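PDB 2I6D: RNA methyltransferase, TrmH family from Porphyromonas gingivalis, which probably binds RNA and transfers a methyl group to it, with S-adenosylmethionine as the likely methyl donor. Local coordinates for residues 103-109 and 199-205; 108-112 and 207-213; 116-120 and 241-246; 121-125 and 151-157; 187-191 and 248-252. One frame throughout, in Å; residues are numbered along the deposited sequence.

Contact 1 (103-109 and 199-205); sequences GLTLLLD and EPAILVL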
# COMPACT_ATOMS: atom_id res chain seq x y z
N GLY A 103 2.19 -16.72 0.66
CA GLY A 103 3.53 -16.46 0.16
C GLY A 103 4.27 -15.40 0.97
O GLY A 103 3.88 -15.05 2.10
N LEU A 104 5.34 -14.88 0.38
CA LEU A 104 6.12 -13.85 1.02
C LEU A 104 5.21 -12.64 1.28
O LEU A 104 4.55 -12.12 0.35
CB LEU A 104 7.29 -13.46 0.11
CG LEU A 104 8.08 -12.24 0.57
CD1 LEU A 104 8.67 -12.52 2.01
CD2 LEU A 104 9.18 -11.95 -0.48
N THR A 105 5.21 -12.21 2.53
CA THR A 105 4.32 -11.18 3.03
C THR A 105 5.18 -10.12 3.70
O THR A 105 6.00 -10.44 4.57
CB THR A 105 3.36 -11.81 4.05
OG1 THR A 105 2.58 -12.82 3.38
CG2 THR A 105 2.41 -10.75 4.67
N LEU A 106 5.00 -8.86 3.29
CA LEU A 106 5.76 -7.76 3.86
C LEU A 106 5.05 -7.18 5.05
O LEU A 106 3.80 -7.08 5.06
CB LEU A 106 5.98 -6.65 2.82
CG LEU A 106 6.59 -7.11 1.52
CD1 LEU A 106 6.79 -5.85 0.65
CD2 LEU A 106 7.91 -7.87 1.78
N LEU A 107 5.83 -6.84 6.07
CA LEU A 107 5.31 -6.05 7.16
C LEU A 107 6.15 -4.77 7.25
O LEU A 107 7.37 -4.83 7.38
CB LEU A 107 5.35 -6.82 8.49
CG LEU A 107 4.68 -6.16 9.72
CD1 LEU A 107 5.51 -5.04 10.31
CD2 LEU A 107 3.31 -5.66 9.45
N LEU A 108 5.48 -3.64 7.19
CA LEU A 108 6.14 -2.34 7.30
C LEU A 108 5.95 -1.86 8.72
O LEU A 108 4.84 -1.49 9.11
CB LEU A 108 5.53 -1.34 6.32
CG LEU A 108 5.47 -1.80 4.86
CD1 LEU A 108 5.16 -0.57 4.01
CD2 LEU A 108 6.81 -2.47 4.42
N ASP A 109 7.04 -1.85 9.49
CA ASP A 109 6.99 -1.44 10.92
C ASP A 109 7.40 0.03 11.04
O ASP A 109 8.60 0.33 11.06
CB ASP A 109 7.98 -2.29 11.76
CG ASP A 109 8.03 -1.89 13.23
OD1 ASP A 109 7.02 -1.37 13.75
OD2 ASP A 109 9.07 -2.14 13.90
N GLU A 199 5.85 -19.79 -0.76
CA GLU A 199 5.75 -20.37 0.58
C GLU A 199 5.49 -19.29 1.62
O GLU A 199 5.90 -18.16 1.42
CB GLU A 199 7.01 -21.14 0.94
CG GLU A 199 7.21 -22.37 0.05
CD GLU A 199 8.47 -23.13 0.43
OE1 GLU A 199 8.41 -23.93 1.39
OE2 GLU A 199 9.51 -22.95 -0.23
N PRO A 200 4.79 -19.63 2.71
CA PRO A 200 4.49 -18.62 3.73
C PRO A 200 5.74 -18.09 4.43
O PRO A 200 6.58 -18.86 4.88
CB PRO A 200 3.54 -19.36 4.69
CG PRO A 200 3.84 -20.81 4.51
CD PRO A 200 4.21 -20.95 3.04
N ALA A 201 5.89 -16.78 4.47
CA ALA A 201 6.99 -16.16 5.20
C ALA A 201 6.61 -14.72 5.41
O ALA A 201 5.96 -14.13 4.57
CB ALA A 201 8.31 -16.19 4.39
N ILE A 202 7.05 -14.15 6.52
CA ILE A 202 6.83 -12.73 6.76
C ILE A 202 8.19 -12.05 6.74
O ILE A 202 9.16 -12.60 7.30
CB ILE A 202 6.12 -12.51 8.13
CG1 ILE A 202 4.71 -13.15 8.11
CG2 ILE A 202 6.09 -11.01 8.46
CD1 ILE A 202 4.20 -13.55 9.53
N LEU A 203 8.26 -10.88 6.10
CA LEU A 203 9.49 -10.10 6.04
C LEU A 203 9.19 -8.72 6.59
O LEU A 203 8.39 -7.95 6.05
CB LEU A 203 10.00 -9.98 4.58
CG LEU A 203 11.15 -8.98 4.32
CD1 LEU A 203 12.36 -9.35 5.21
CD2 LEU A 203 11.56 -9.05 2.83
N VAL A 204 9.87 -8.41 7.68
CA VAL A 204 9.63 -7.16 8.40
C VAL A 204 10.63 -6.10 7.95
O VAL A 204 11.86 -6.34 7.96
CB VAL A 204 9.75 -7.35 9.94
CG1 VAL A 204 9.46 -6.00 10.68
CG2 VAL A 204 8.77 -8.50 10.48
N LEU A 205 10.11 -4.92 7.62
CA LEU A 205 10.94 -3.79 7.20
C LEU A 205 10.63 -2.60 8.11
O LEU A 205 9.46 -2.25 8.30
CB LEU A 205 10.63 -3.44 5.75
CG LEU A 205 11.05 -4.66 4.88
CD1 LEU A 205 10.09 -4.92 3.76
CD2 LEU A 205 12.48 -4.44 4.41

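Contact 2 (108-112 and 207-213); sequences LDGVQ and SEGRGIS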
# COMPACT_ATOMS: atom_id res chain seq x y z
N LEU A 108 5.48 -3.64 7.19
CA LEU A 108 6.14 -2.34 7.30
C LEU A 108 5.95 -1.86 8.72
O LEU A 108 4.84 -1.49 9.11
CB LEU A 108 5.53 -1.34 6.32
CG LEU A 108 5.47 -1.80 4.86
CD1 LEU A 108 5.16 -0.57 4.01
CD2 LEU A 108 6.81 -2.47 4.42
N ASP A 109 7.04 -1.85 9.49
CA ASP A 109 6.99 -1.44 10.92
C ASP A 109 7.40 0.03 11.04
O ASP A 109 8.60 0.33 11.06
CB ASP A 109 7.98 -2.29 11.76
CG ASP A 109 8.03 -1.89 13.23
OD1 ASP A 109 7.02 -1.37 13.75
OD2 ASP A 109 9.07 -2.14 13.90
N GLY A 110 6.43 0.94 11.13
CA GLY A 110 6.73 2.37 11.32
C GLY A 110 7.38 3.03 10.11
O GLY A 110 8.22 3.92 10.25
N VAL A 111 6.97 2.61 8.92
CA VAL A 111 7.45 3.20 7.67
C VAL A 111 6.49 4.36 7.38
O VAL A 111 5.42 4.18 6.77
CB VAL A 111 7.50 2.18 6.52
CG1 VAL A 111 7.93 2.87 5.20
CG2 VAL A 111 8.49 1.07 6.85
N GLN A 112 6.87 5.53 7.87
CA GLN A 112 5.96 6.68 7.92
C GLN A 112 5.87 7.42 6.61
O GLN A 112 4.86 8.04 6.32
CB GLN A 112 6.35 7.65 9.04
CG GLN A 112 6.78 6.94 10.30
CD GLN A 112 6.52 7.72 11.55
OE1 GLN A 112 6.66 8.96 11.58
NE2 GLN A 112 6.13 7.02 12.61
N SER A 207 11.70 1.68 9.36
CA SER A 207 12.24 2.89 8.74
C SER A 207 13.75 2.91 8.85
O SER A 207 14.29 2.44 9.84
CB SER A 207 11.71 4.14 9.37
OG SER A 207 12.26 4.28 10.67
N GLU A 208 14.42 3.46 7.84
CA GLU A 208 15.86 3.73 7.88
C GLU A 208 16.25 4.64 9.06
O GLU A 208 17.35 4.50 9.61
CB GLU A 208 16.34 4.29 6.53
CG GLU A 208 17.54 5.18 6.58
CD GLU A 208 17.84 5.84 5.25
OE1 GLU A 208 16.90 6.15 4.48
OE2 GLU A 208 19.04 6.05 4.98
N GLY A 209 15.35 5.54 9.44
CA GLY A 209 15.54 6.42 10.60
C GLY A 209 15.67 5.73 11.96
O GLY A 209 16.54 6.08 12.74
N ARG A 210 14.81 4.75 12.25
CA ARG A 210 14.85 4.05 13.54
C ARG A 210 15.03 2.53 13.42
O ARG A 210 15.40 1.86 14.39
CB ARG A 210 13.62 4.39 14.40
CG ARG A 210 12.38 4.85 13.63
CD ARG A 210 12.37 6.37 13.37
NE ARG A 210 11.85 6.68 12.04
CZ ARG A 210 10.56 6.78 11.73
NH1 ARG A 210 10.20 7.05 10.49
NH2 ARG A 210 9.62 6.61 12.66
N GLY A 211 14.74 1.98 12.25
CA GLY A 211 14.82 0.54 12.05
C GLY A 211 13.66 -0.16 12.75
O GLY A 211 12.73 0.49 13.24
N ILE A 212 13.74 -1.48 12.81
CA ILE A 212 12.70 -2.28 13.44
C ILE A 212 12.72 -2.01 14.94
O ILE A 212 13.79 -1.99 15.56
CB ILE A 212 12.95 -3.76 13.11
CG1 ILE A 212 12.86 -3.92 11.57
CG2 ILE A 212 11.98 -4.65 13.90
CD1 ILE A 212 13.07 -5.34 10.99
N SER A 213 11.55 -1.79 15.54
CA SER A 213 11.50 -1.48 16.97
C SER A 213 11.94 -2.70 17.78
O SER A 213 11.78 -3.83 17.33
CB SER A 213 10.09 -1.08 17.38
OG SER A 213 9.23 -2.19 17.25
O HOH W 1 10.67 2.37 11.75

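Contact 3 (116-120 and 241-246); sequences NVGTI and NVAIAT. With ACY (acetic acid), chain B.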
# COMPACT_ATOMS: atom_id res chain seq x y z
N ASN A 116 7.92 6.40 0.39
CA ASN A 116 8.49 5.07 0.60
C ASN A 116 7.41 3.98 0.53
O ASN A 116 7.64 2.94 -0.10
CB ASN A 116 9.24 4.99 1.94
CG ASN A 116 10.55 5.77 1.93
OD1 ASN A 116 11.11 6.04 0.87
ND2 ASN A 116 11.02 6.19 3.11
N VAL A 117 6.24 4.24 1.13
CA VAL A 117 5.20 3.21 1.15
C VAL A 117 4.69 2.94 -0.26
O VAL A 117 4.54 1.79 -0.66
CB VAL A 117 4.04 3.53 2.14
CG1 VAL A 117 2.86 2.55 1.95
CG2 VAL A 117 4.53 3.48 3.62
N GLY A 118 4.47 4.01 -1.03
CA GLY A 118 4.06 3.88 -2.43
C GLY A 118 5.07 3.10 -3.25
O GLY A 118 4.69 2.25 -4.07
N THR A 119 6.34 3.44 -3.09
CA THR A 119 7.39 2.72 -3.81
C THR A 119 7.38 1.24 -3.45
O THR A 119 7.55 0.38 -4.32
CB THR A 119 8.77 3.35 -3.55
OG1 THR A 119 8.72 4.72 -3.98
CG2 THR A 119 9.86 2.62 -4.33
N ILE A 120 7.23 0.95 -2.16
CA ILE A 120 7.17 -0.44 -1.67
C ILE A 120 5.98 -1.17 -2.27
O ILE A 120 6.13 -2.32 -2.70
CB ILE A 120 7.19 -0.52 -0.13
CG1 ILE A 120 8.62 -0.23 0.34
CG2 ILE A 120 6.75 -1.93 0.37
CD1 ILE A 120 8.68 0.25 1.83
N ASN A 241 17.92 3.16 2.20
CA ASN A 241 16.52 3.57 2.21
C ASN A 241 15.64 2.30 2.30
O ASN A 241 15.97 1.27 1.71
CB ASN A 241 16.25 4.38 0.94
CG ASN A 241 14.76 4.64 0.72
OD1 ASN A 241 14.06 3.81 0.18
ND2 ASN A 241 14.28 5.80 1.18
N VAL A 242 14.53 2.36 3.04
CA VAL A 242 13.71 1.15 3.25
C VAL A 242 13.12 0.58 1.95
O VAL A 242 13.00 -0.62 1.80
CB VAL A 242 12.58 1.38 4.32
CG1 VAL A 242 11.65 2.50 3.88
CG2 VAL A 242 11.81 0.08 4.57
N ALA A 243 12.74 1.44 1.01
CA ALA A 243 12.16 0.94 -0.24
C ALA A 243 13.26 0.27 -1.08
O ALA A 243 13.01 -0.70 -1.80
CB ALA A 243 11.50 2.10 -1.02
N ILE A 244 14.46 0.84 -1.05
CA ILE A 244 15.61 0.24 -1.74
C ILE A 244 15.89 -1.15 -1.17
O ILE A 244 16.05 -2.13 -1.92
CB ILE A 244 16.87 1.16 -1.65
CG1 ILE A 244 16.65 2.47 -2.43
CG2 ILE A 244 18.17 0.43 -2.07
CD1 ILE A 244 16.57 2.26 -3.99
N ALA A 245 15.95 -1.25 0.17
CA ALA A 245 16.20 -2.52 0.82
C ALA A 245 15.09 -3.51 0.46
O ALA A 245 15.36 -4.68 0.17
CB ALA A 245 16.28 -2.33 2.36
N THR A 246 13.84 -3.03 0.44
CA THR A 246 12.72 -3.91 0.09
C THR A 246 12.87 -4.51 -1.32
O THR A 246 12.61 -5.69 -1.54
CB THR A 246 11.39 -3.12 0.19
OG1 THR A 246 11.22 -2.65 1.53
CG2 THR A 246 10.18 -3.99 -0.20
C ACY B . 10.50 5.78 6.56
O ACY B . 9.59 5.79 5.77
OXT ACY B . 11.74 5.59 6.28
CH3 ACY B . 10.04 6.02 7.96

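Contact 4 (121-125 and 151-157); sequences LRTAD and MGALARV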
# COMPACT_ATOMS: atom_id res chain seq x y z
N LEU A 121 4.81 -0.52 -2.29
CA LEU A 121 3.65 -1.13 -2.94
C LEU A 121 3.91 -1.49 -4.40
O LEU A 121 3.47 -2.54 -4.88
CB LEU A 121 2.40 -0.24 -2.83
CG LEU A 121 1.79 -0.08 -1.43
CD1 LEU A 121 0.63 0.93 -1.51
CD2 LEU A 121 1.30 -1.45 -0.90
N ARG A 122 4.56 -0.59 -5.15
CA ARG A 122 4.88 -0.85 -6.55
C ARG A 122 5.87 -2.01 -6.70
O ARG A 122 5.74 -2.84 -7.62
CB ARG A 122 5.43 0.40 -7.24
CG ARG A 122 4.41 1.53 -7.28
CD ARG A 122 4.95 2.80 -7.93
NE ARG A 122 5.69 2.47 -9.13
CZ ARG A 122 6.31 3.34 -9.92
NH1 ARG A 122 6.27 4.65 -9.67
NH2 ARG A 122 6.97 2.90 -10.98
N THR A 123 6.85 -2.06 -5.81
CA THR A 123 7.81 -3.17 -5.79
C THR A 123 7.11 -4.50 -5.48
O THR A 123 7.34 -5.49 -6.16
CB THR A 123 8.91 -2.93 -4.74
OG1 THR A 123 9.80 -1.92 -5.24
CG2 THR A 123 9.72 -4.23 -4.46
N ALA A 124 6.25 -4.50 -4.46
CA ALA A 124 5.45 -5.68 -4.10
C ALA A 124 4.63 -6.16 -5.32
O ALA A 124 4.61 -7.34 -5.65
CB ALA A 124 4.53 -5.35 -2.91
N ASP A 125 4.00 -5.23 -6.02
CA ASP A 125 3.23 -5.59 -7.20
C ASP A 125 4.13 -6.16 -8.29
O ASP A 125 3.78 -7.20 -8.88
CB ASP A 125 2.42 -4.39 -7.73
CG ASP A 125 1.43 -4.78 -8.80
OD1 ASP A 125 0.90 -5.91 -8.80
OD2 ASP A 125 1.16 -3.94 -9.66
N MSE A 151 0.57 3.33 -8.81
CA MSE A 151 0.73 2.69 -10.13
C MSE A 151 -0.20 1.48 -10.33
O MSE A 151 0.14 0.54 -11.06
CB MSE A 151 2.18 2.24 -10.38
CG MSE A 151 3.00 3.10 -11.34
SE MSE A 151 3.96 2.11 -12.78
CE MSE A 151 3.98 0.28 -12.08
N GLY A 152 -1.36 1.50 -9.68
CA GLY A 152 -2.31 0.40 -9.78
C GLY A 152 -2.05 -0.76 -8.84
O GLY A 152 -2.73 -1.78 -8.91
N ALA A 153 -1.06 -0.61 -7.95
CA ALA A 153 -0.66 -1.76 -7.11
C ALA A 153 -1.80 -2.29 -6.22
O ALA A 153 -1.84 -3.50 -5.89
CB ALA A 153 0.57 -1.42 -6.28
N LEU A 154 -2.71 -1.41 -5.83
CA LEU A 154 -3.82 -1.81 -4.97
C LEU A 154 -4.86 -2.70 -5.66
O LEU A 154 -5.73 -3.28 -5.00
CB LEU A 154 -4.49 -0.59 -4.33
CG LEU A 154 -3.50 0.28 -3.55
CD1 LEU A 154 -4.09 1.65 -3.22
CD2 LEU A 154 -3.02 -0.43 -2.27
N ALA A 155 -4.75 -2.85 -6.97
CA ALA A 155 -5.55 -3.84 -7.68
C ALA A 155 -5.16 -5.27 -7.31
O ALA A 155 -6.00 -6.17 -7.36
CB ALA A 155 -5.46 -3.63 -9.20
N ARG A 156 -3.90 -5.49 -6.96
CA ARG A 156 -3.42 -6.84 -6.78
C ARG A 156 -2.73 -7.07 -5.45
O ARG A 156 -2.51 -8.21 -5.08
CB ARG A 156 -2.47 -7.22 -7.89
CG ARG A 156 -3.14 -7.60 -9.19
CD ARG A 156 -2.10 -7.61 -10.31
NE ARG A 156 -1.49 -6.29 -10.41
CZ ARG A 156 -2.00 -5.30 -11.13
NH1 ARG A 156 -3.13 -5.48 -11.81
NH2 ARG A 156 -1.38 -4.12 -11.15
N VAL A 157 -2.36 -5.99 -4.76
CA VAL A 157 -1.65 -6.11 -3.47
C VAL A 157 -2.66 -5.70 -2.39
O VAL A 157 -3.15 -4.55 -2.36
CB VAL A 157 -0.37 -5.23 -3.41
CG1 VAL A 157 0.31 -5.38 -2.04
CG2 VAL A 157 0.60 -5.59 -4.56
O HOH W 2 2.19 -1.51 -9.79

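Contact 5 (187-191 and 248-252); sequences QSLYE and ILCSE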
# COMPACT_ATOMS: atom_id res chain seq x y z
N GLN A 187 22.43 -12.09 9.23
CA GLN A 187 22.98 -12.97 8.19
C GLN A 187 22.88 -12.33 6.80
O GLN A 187 21.83 -11.82 6.45
CB GLN A 187 22.18 -14.28 8.17
CG GLN A 187 22.70 -15.27 7.14
CD GLN A 187 22.09 -16.64 7.31
OE1 GLN A 187 20.94 -16.77 7.72
NE2 GLN A 187 22.86 -17.67 6.98
N SER A 188 23.95 -12.38 6.01
CA SER A 188 23.86 -11.90 4.62
C SER A 188 22.68 -12.55 3.94
O SER A 188 22.53 -13.78 3.98
CB SER A 188 25.12 -12.24 3.82
OG SER A 188 24.87 -11.99 2.45
N LEU A 189 21.83 -11.75 3.28
CA LEU A 189 20.68 -12.27 2.53
C LEU A 189 21.09 -13.21 1.39
O LEU A 189 20.27 -14.02 0.94
CB LEU A 189 19.81 -11.13 1.97
CG LEU A 189 20.10 -10.53 0.58
CD1 LEU A 189 18.90 -9.83 -0.00
CD2 LEU A 189 21.29 -9.59 0.64
N TYR A 190 22.32 -13.09 0.92
CA TYR A 190 22.83 -14.01 -0.11
C TYR A 190 23.20 -15.38 0.43
O TYR A 190 23.26 -16.34 -0.33
CB TYR A 190 24.03 -13.39 -0.84
CG TYR A 190 23.70 -12.02 -1.37
CD1 TYR A 190 22.54 -11.79 -2.11
CD2 TYR A 190 24.53 -10.95 -1.11
CE1 TYR A 190 22.21 -10.51 -2.58
CE2 TYR A 190 24.23 -9.68 -1.59
CZ TYR A 190 23.07 -9.47 -2.30
OH TYR A 190 22.81 -8.17 -2.76
N GLU A 191 23.45 -15.47 1.74
CA GLU A 191 23.83 -16.73 2.38
C GLU A 191 22.66 -17.44 3.07
O GLU A 191 22.74 -18.62 3.37
CB GLU A 191 24.96 -16.50 3.40
CG GLU A 191 26.19 -15.84 2.80
CD GLU A 191 27.32 -15.60 3.80
OE1 GLU A 191 27.09 -15.63 5.03
OE2 GLU A 191 28.44 -15.36 3.34
N ILE A 248 15.67 -4.90 -3.07
CA ILE A 248 16.78 -5.84 -3.07
C ILE A 248 16.31 -7.19 -2.52
O ILE A 248 16.54 -8.25 -3.15
CB ILE A 248 17.99 -5.29 -2.30
CG1 ILE A 248 18.63 -4.15 -3.12
CG2 ILE A 248 19.06 -6.39 -2.11
CD1 ILE A 248 19.47 -3.19 -2.26
N LEU A 249 15.62 -7.14 -1.38
CA LEU A 249 15.15 -8.38 -0.71
C LEU A 249 14.14 -9.15 -1.58
O LEU A 249 14.32 -10.36 -1.80
CB LEU A 249 14.57 -8.10 0.68
CG LEU A 249 15.65 -7.77 1.73
CD1 LEU A 249 15.14 -6.78 2.82
CD2 LEU A 249 16.17 -9.04 2.36
N CYS A 250 13.10 -8.46 -2.06
CA CYS A 250 12.13 -9.09 -2.98
C CYS A 250 12.75 -9.67 -4.23
O CYS A 250 12.37 -10.80 -4.64
CB CYS A 250 11.03 -8.11 -3.37
SG CYS A 250 9.99 -7.70 -1.99
N SER A 251 13.67 -8.93 -4.86
CA SER A 251 14.35 -9.42 -6.07
C SER A 251 15.03 -10.74 -5.78
O SER A 251 14.83 -11.72 -6.49
CB SER A 251 15.37 -8.40 -6.63
OG SER A 251 16.29 -9.01 -7.54
N GLU A 252 15.81 -10.77 -4.71
CA GLU A 252 16.57 -11.96 -4.36
C GLU A 252 15.64 -13.15 -4.02
O GLU A 252 15.91 -14.29 -4.42
CB GLU A 252 17.48 -11.60 -3.18
CG GLU A 252 18.42 -12.61 -2.69
CD GLU A 252 19.38 -13.21 -3.74
OE1 GLU A 252 19.59 -12.70 -4.87
OE2 GLU A 252 19.94 -14.24 -3.38
O HOH W 3 22.31 -16.37 -2.82

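Contact 1 (103-109 and 199-205)
The flat unit here is the pair of strands itself: L104, L106 and L108 share one face with A201, L203 and L205, while T105 and L107 lie on the other with I202 and V204. Between the two strands, backbone bonds run from T105 N to A201 O (2.9 Å) and from L203 N to T105 O (2.8 Å). L107 N to L203 O (2.8 Å), L205 N to L107 O (2.8 Å) and D109 N to L205 O (2.7 Å) continue the series. T105 and L107 each bond to the residues before and after their partners I202 and V204, the pattern of parallel strands; the short axes run 4.6 Å apart at 26°. The two strands sit centrally in the seven-stranded parallel sheet of the SPOUT methyltransferase fold, 104-109 bonding on its far side to strand 131-134.

On the face of L104, L106 and L108, L104 CD1 lies 3.9 Å from L203 CB. L203 extends with CG anti to its backbone N (chi1 170°), bringing CD2 alongside L106 CD2 (4.0 Å). L205 CD1 meets both L106 CD2 and L108 CD2. On the opposite face W133 covers T105 and I202, and T105 OG1 donates to G103 O.

Contact 2 (108-112 and 207-213)
The backbone at V111 passes close to S207, CA to CA 4.9 Å, and D109 lies 6.3 Å from I212 by the same measure, so the loop 207-213 curls round the C-terminal end of strand 104-109 without a direct main-chain bond to it. Its sequence, SEGRGIS, following strand 201-206, is consistent with motif 2 of the TrmH family, a loop of the knotted region that in relatives helps to form the cofactor site.

The direct polar link is made by D109. Its side chain extends away from its own N (chi1 178°) and places the carboxylate beside S213, whose backbone N donates to OD2 at 3.0 Å in a nearly straight bond (173°), meeting the oxygen close to its C-O axis. S213 holds the N-cap position of helix 214-217, so the carboxylate grips the loop just where that helix begins. I212 CG2 packs beside the same oxygen at 3.8 Å.

S207 organises the other half. Its OG accepts from R210 N at 3.0 Å, an ST motif that curls the loop back on itself. R210 is modelled in two conformers, so the edge of its guanidinium against Q112 CG is a doubtful contact. A water bridges the two backbones: S207 N donates to it at 2.7 Å, it lies 2.7 Å from S207 OG, and it can donate to D109 O at 3.0 Å.

Contact 3 (116-120 and 241-246)
V242 O takes two bonds from T246, the residue that meets I120 across the helix pair: T246 N arrives at 2.9 Å and T246 OG1 at 2.7 Å, from opposite faces of the carbonyl plane. With its hydroxyl turned back onto its own helix, T246 crosses I120 at about a right angle, OG1 resting 3.7 Å from I120 CG1. I120 carries most of the apolar contact. Its CG1 also lies 3.9 Å from A243 CB, and its CD1 faces V242 CG2. The preceding residue, T119, touches A243 CB with CG2 at 3.7 Å. The small A243 side chain, pointing toward the partner helix, is consistent with an axis separation of 9.0 Å between the short segments, which run in nearly the same direction (14°).

At the N-terminal ends the contact turns polar. N241 OD1 caps its helix by accepting from I244 N on an in-plane lone pair, with a weaker bond from A243 N. This cap fixes the rotation of the amide, leaving ND2 to donate to N116 OD1 at 3.2 Å; the donor lies above that carbonyl plane, and the two amides are turned 71° apart. The other end of the N116 amide, ND2, donates at 3.0 Å to O of a bound acetic acid, probably from the crystallisation liquor, and D113 N binds the same molecule. The sequences NVGTI and NVAIAT, side by side on one face of the sheet, are consistent with motifs 1 and 3 of the TrmH family within its SPOUT fold.

Contact 4 (121-125 and 151-157)
Helix 114-127 is the connecting helix of the beta-alpha-beta unit 104-109/131-134, and its C-terminal half, residues 121-125, packs against the loop that leads into the outermost strand 158-161. D125 makes the polar link. A first torsion of -170°, with CG trans to the main-chain nitrogen, carries its carboxylate out to R156, which grips it side-on: NE donates to OD1 at 2.9 Å and NH2 to OD2 at 3.0 Å, both bonds almost straight at 174°. The two flat groups are nearly coplanar (18° apart), OD1 using its syn lone pair, while OD2 is met on the syn side but somewhat out of plane. OD2 has a second partner, a water at 2.6 Å that also donates to M151 O, tying the start of the loop to the same carboxylate.

Beside the salt bridge the helix is covered by small and branched side chains. A153 points at it and sets its CB 3.4 Å from L121 O and 3.8 Å from D125 CB. V157 brings CG2 to D125 CB at 3.8 Å, while its other branch, CG1, faces L121 CD2. L154 starts away from the helix, but its CD2 returns to L121 CD1 at 4.0 Å. Selenomethionine M151 lies over one face of the R122 guanidinium, though two conformers of M151 make that detail doubtful.

R156 NH1 also forms a salt bridge with E38, and L154 O accepts from Y43 OH. The arginine, shared between two acids, therefore sits where the alpha/beta methyltransferase domain meets the N-terminal MRM3-like substrate-binding region.

Contact 5 (187-191 and 248-252)
The far margin of the parallel sheet, where strand 187-188 ends, is closed here by helix 242-255, the last helix of the methyltransferase domain. Beyond the strand the chain bends through an ST turn, S188 OG accepting from Y190 N at 3.2 Å, and this bend presents L189 and Y190 to the helix.

L189 makes the apolar part of the contact. In the conformer given, its CD1 branch enters among three side chains spaced along one flank of the helix: L249 CD2 at 3.7 Å, E252 CG at 3.9 Å and I248 CG2 at 4.0 Å. A second conformer of L189 is deposited, so these separations describe one of two placements. L249 continues inward to L203 and L205, which connects the bend to the hydrophobic face of the sheet.

Y190 approaches from the outer side. Its ring turns an edge, not a face, to E252: the carboxylate carbon CD lies near the ring plane, OE2 is 3.8 Å from Y190 CD1, and the two planes are almost perpendicular (87°). E252 reaches this position through a bend at its second side-chain bond. A water completes the link, donating to Y190 O at 2.7 Å and to E252 OE2 at 3.2 Å.

E252 OE2 also forms salt bridges with R255 and R256. With two arginines beside it the carboxylate is probably ionised, and OE2, at its separation from CD1, may be weakly attracted to the slightly positive C-H edge of the tyrosine ring.

Overall arrangement
Contact 1 is the buried centre: purely parallel strand pairing with apolar side chains on both faces. Contact 3 covers one of them, since L106 and L205 pack on I120, T246 and V242, and contact 5 continues along the same C-terminal helix, L249 meeting L203 and L205. Contact 2 extends both strands of contact 1, sharing L108 and D109, but exchanges regular bonds for a carboxylate, a serine and a water. Contacts 3 and 4 use successive turns of helix 114-127, an amide pair in one and a salt bridge in the other. Contacts 4 and 5, about 21 Å apart between centres, lie near the two ends of the sheet, on helices that touch through T123 and C250.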